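Local coordinates for protein aldehyde dehydrogenase (PDB 3I44) that probably oxidises aldehydes to carboxylic acids with a nicotinamide cofactor, at residues A[122-127]-A[296-301]; A[108-111]-A[116-119]. The protein carries 1 engineered substitution. One frame throughout, in Å; residues are numbered along the deposited sequence.

Contact 1: A[122-127]-A[296-301]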
# COMPACT_ATOMS: atom_id res chain seq x y z
N ASN A 122 -22.61 11.49 22.56
CA ASN A 122 -21.61 10.78 23.36
C ASN A 122 -20.76 9.74 22.60
O ASN A 122 -19.80 9.22 23.15
CB ASN A 122 -22.22 10.15 24.62
CG ASN A 122 -23.16 8.99 24.34
OD1 ASN A 122 -22.91 8.14 23.45
ND2 ASN A 122 -24.25 8.91 25.14
N ALA A 123 -21.11 9.44 21.35
CA ALA A 123 -20.35 8.50 20.55
C ALA A 123 -20.04 9.10 19.19
O ALA A 123 -18.89 9.29 18.86
CB ALA A 123 -21.07 7.19 20.44
N GLN A 124 -21.06 9.47 18.40
CA GLN A 124 -20.79 10.02 17.05
C GLN A 124 -19.88 11.27 17.14
O GLN A 124 -18.90 11.38 16.40
CB GLN A 124 -22.09 10.32 16.30
CG GLN A 124 -22.90 9.07 15.90
CD GLN A 124 -22.44 8.47 14.58
OE1 GLN A 124 -21.51 8.99 13.94
NE2 GLN A 124 -23.07 7.36 14.18
N THR A 125 -20.21 12.20 18.03
CA THR A 125 -19.44 13.42 18.11
C THR A 125 -18.19 13.25 19.00
O THR A 125 -17.11 13.61 18.60
CB THR A 125 -20.30 14.60 18.59
OG1 THR A 125 -21.41 14.78 17.69
CG2 THR A 125 -19.44 15.89 18.63
N ALA A 126 -18.34 12.64 20.16
CA ALA A 126 -17.22 12.43 21.07
C ALA A 126 -16.07 11.60 20.49
O ALA A 126 -14.95 11.87 20.84
CB ALA A 126 -17.72 11.76 22.40
N THR A 127 -16.32 10.60 19.63
CA THR A 127 -15.21 9.86 19.03
C THR A 127 -14.31 10.78 18.18
O THR A 127 -13.09 10.61 18.17
CB THR A 127 -15.64 8.59 18.24
OG1 THR A 127 -16.54 8.92 17.15
CG2 THR A 127 -16.30 7.65 19.20
N PHE A 296 -26.59 -4.42 17.51
CA PHE A 296 -27.65 -3.48 17.16
C PHE A 296 -27.25 -2.02 17.29
O PHE A 296 -27.97 -1.13 16.81
CB PHE A 296 -28.90 -3.73 18.02
CG PHE A 296 -29.48 -5.16 17.89
CD1 PHE A 296 -29.38 -5.88 16.70
CD2 PHE A 296 -30.10 -5.76 18.98
CE1 PHE A 296 -29.90 -7.19 16.60
CE2 PHE A 296 -30.66 -7.06 18.89
CZ PHE A 296 -30.53 -7.78 17.70
N TYR A 297 -26.13 -1.76 17.95
CA TYR A 297 -25.67 -0.39 18.17
C TYR A 297 -25.51 0.32 16.83
O TYR A 297 -25.03 -0.27 15.83
CB TYR A 297 -24.34 -0.41 18.94
CG TYR A 297 -23.90 0.93 19.47
CD1 TYR A 297 -24.63 1.61 20.42
CD2 TYR A 297 -22.72 1.50 19.03
CE1 TYR A 297 -24.20 2.86 20.91
CE2 TYR A 297 -22.29 2.72 19.49
CZ TYR A 297 -23.01 3.39 20.46
OH TYR A 297 -22.53 4.61 20.91
N ASN A 298 -25.88 1.59 16.80
CA ASN A 298 -25.92 2.37 15.55
C ASN A 298 -26.76 1.65 14.47
O ASN A 298 -26.50 1.78 13.26
CB ASN A 298 -24.51 2.62 15.03
CG ASN A 298 -24.40 3.87 14.17
OD1 ASN A 298 -25.06 4.90 14.44
ND2 ASN A 298 -23.54 3.81 13.16
N SER A 299 -27.76 0.90 14.93
CA SER A 299 -28.66 0.11 14.09
C SER A 299 -27.89 -0.84 13.17
O SER A 299 -28.33 -1.15 12.06
CB SER A 299 -29.60 1.02 13.31
OG SER A 299 -30.22 1.96 14.18
N GLY A 300 -26.74 -1.32 13.67
CA GLY A 300 -25.93 -2.27 12.95
C GLY A 300 -25.05 -1.67 11.88
O GLY A 300 -24.41 -2.41 11.09
N GLN A 301 -24.99 -0.34 11.83
CA GLN A 301 -24.32 0.36 10.70
C GLN A 301 -22.89 0.68 11.09
O GLN A 301 -22.52 1.85 11.20
CB GLN A 301 -25.09 1.64 10.34
CG GLN A 301 -26.55 1.33 9.99
CD GLN A 301 -27.41 2.54 9.78
OE1 GLN A 301 -27.99 2.69 8.70
NE2 GLN A 301 -27.55 3.40 10.82
O HOH W 1 -23.57 5.54 23.09
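Gln124 and Asn298 meet amide to amide where helix 117-141 of the aldehyde dehydrogenase fold, widened by a pi-type turn at 122-125, faces the loop between helix 287-296 and strand 308-312. This is the buried, closely packed part. Gln124 bends at its CB-CG bond (chi2 -85°), which brings NE2 to 3.2 Å from Asn298 OD1, but with the amide planes 54° apart and an N-H...O angle of 130° the bond is weak. The stronger anchor is Asn172 O, which accepts from both Gln124 NE2 and Asn298 ND2. Asn172 follows the proline and tryptophan of a PWN sequence, whose asparagine in relatives contributes to the oxyanion hole.

The other side is wetter. Tyr297 extends its ring so that Ala123 CB lies at the edge, 3.0 Å from Tyr297 OH, a separation too short for comfortable packing and so doubtful in detail. Beyond it, exposed Asn122 is reached through water: one molecule, 2.6 Å from Tyr297 OH, donates to Asn122 OD1.

Within the loop each side-chain amide donates to the other residue's main-chain carbonyl: Gln301 NE2 lies 3.1 Å from Asn298 O, while Asn298 ND2 meets Gln301 O at 3.0 Å, above that carbonyl's plane.

Contact 2: A[108-111]-A[116-119]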
# COMPACT_ATOMS: atom_id res chain seq x y z
N THR A 108 -26.84 17.79 14.10
CA THR A 108 -26.66 17.67 12.65
C THR A 108 -26.54 16.19 12.25
O THR A 108 -27.23 15.70 11.35
CB THR A 108 -25.46 18.43 12.20
OG1 THR A 108 -25.59 19.80 12.57
CG2 THR A 108 -25.25 18.32 10.68
N ILE A 109 -25.70 15.46 12.98
CA ILE A 109 -25.52 14.03 12.70
C ILE A 109 -26.82 13.26 12.90
O ILE A 109 -27.22 12.48 12.03
CB ILE A 109 -24.39 13.42 13.54
CG1 ILE A 109 -23.04 14.02 13.09
CG2 ILE A 109 -24.45 11.87 13.43
CD1 ILE A 109 -21.79 13.61 13.97
N SER A 110 -27.47 13.49 14.05
CA SER A 110 -28.76 12.85 14.36
C SER A 110 -29.76 13.08 13.21
O SER A 110 -30.36 12.14 12.69
CB SER A 110 -29.32 13.42 15.66
OG SER A 110 -30.45 12.71 16.08
N MET A 111 -29.90 14.34 12.82
CA MET A 111 -30.84 14.71 11.75
C MET A 111 -30.57 14.06 10.40
O MET A 111 -31.49 13.55 9.79
CB MET A 111 -30.86 16.23 11.56
CG MET A 111 -31.72 16.69 10.39
SD MET A 111 -31.94 18.50 10.39
CE MET A 111 -30.46 19.06 9.60
N PRO A 116 -29.71 8.30 17.27
CA PRO A 116 -30.40 8.89 18.43
C PRO A 116 -29.51 9.90 19.16
O PRO A 116 -28.34 9.64 19.37
CB PRO A 116 -30.70 7.69 19.32
CG PRO A 116 -30.79 6.51 18.34
CD PRO A 116 -29.75 6.83 17.28
N ILE A 117 -30.08 11.05 19.48
CA ILE A 117 -29.35 12.23 19.92
C ILE A 117 -28.38 12.02 21.09
O ILE A 117 -27.30 12.62 21.09
CB ILE A 117 -30.34 13.41 20.19
CG1 ILE A 117 -29.60 14.73 20.41
CG2 ILE A 117 -31.26 13.09 21.35
CD1 ILE A 117 -28.95 15.32 19.16
N ASP A 118 -28.71 11.19 22.06
CA ASP A 118 -27.76 10.96 23.16
C ASP A 118 -26.47 10.37 22.60
O ASP A 118 -25.38 10.89 22.87
CB ASP A 118 -28.32 10.02 24.23
CG ASP A 118 -29.47 10.62 25.01
OD1 ASP A 118 -29.64 11.87 24.97
OD2 ASP A 118 -30.19 9.82 25.66
N MET A 119 -26.60 9.30 21.82
CA MET A 119 -25.43 8.64 21.24
C MET A 119 -24.84 9.47 20.10
O MET A 119 -23.65 9.36 19.84
CB MET A 119 -25.67 7.18 20.87
CG MET A 119 -26.45 6.90 19.54
SD MET A 119 -25.50 7.00 18.00
CE MET A 119 -24.47 5.53 18.18
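Ser110 directs its CB toward the start of the next helix, and Ile117 leans over it with the end of its longer branch. The CA atoms of Ser110 and Ile117 are 5.6 Å apart, close enough that a side chain as small as serine can bridge the gap between the backbones. Two torsions set the mutual orientation. In Ser110 the hydroxyl is trans to the main-chain nitrogen (chi1 -172°), which lays OG against the first turn of the second helix: OG is 3.8 Å from Ile117 N and 4.0 Å from Ile117 CA. In Ile117 the CG1 branch also runs trans to the nitrogen, and a turn at chi2 of 70° brings CD1 to 4.0 Å from Ser110 CB. The serine therefore presents its methylene to the isoleucine methyl and its oxygen to the isoleucine backbone.

No hydrogen bond links 108-111 with 116-119; the 98 Å² buried between them is van der Waals packing. The Ser110 hydroxyl is nonetheless satisfied, being bonded to Ala115 O in the connecting turn, so the same side chain fastens the turn and packs on the helix after it. Pro116 holds the N-cap position there, its carbonyl carbon 4.3 Å from Ser110 OG.

The contact is thus the corner between helices 102-113 and 117-141. Helix 202-213 packs on the first of these through Thr108 and Ile109, Ile109 also touches Gln124 and Thr125 further along helix 117-141, and the loop carrying Gly335 and Gly339 bonds to Ile117 and Asp118.

In the fold
Contacts 1 and 2 follow one another along the chain and share helix 117-141, with centres 9 Å apart. Met119 joins them: its O lies 3.0 Å from Gln124 N, a probable hydrogen bond five residues along that fits the widened turn, and its CE approaches Tyr297 CZ at 3.4 Å. Ile109 CD1 adds packing on Thr125 OG1 at 3.9 Å. Contact 2 lies at the start of helix 117-141; contact 1 joins its next turns to the loop which, in relatives, leads to the nucleophilic cysteine. The sodium ion, bound at Ile46, Glu112 and Ile199, is about 11 Å from the Ser110 side chain and about 12 Å from that of Gln124, so neither contact forms its site.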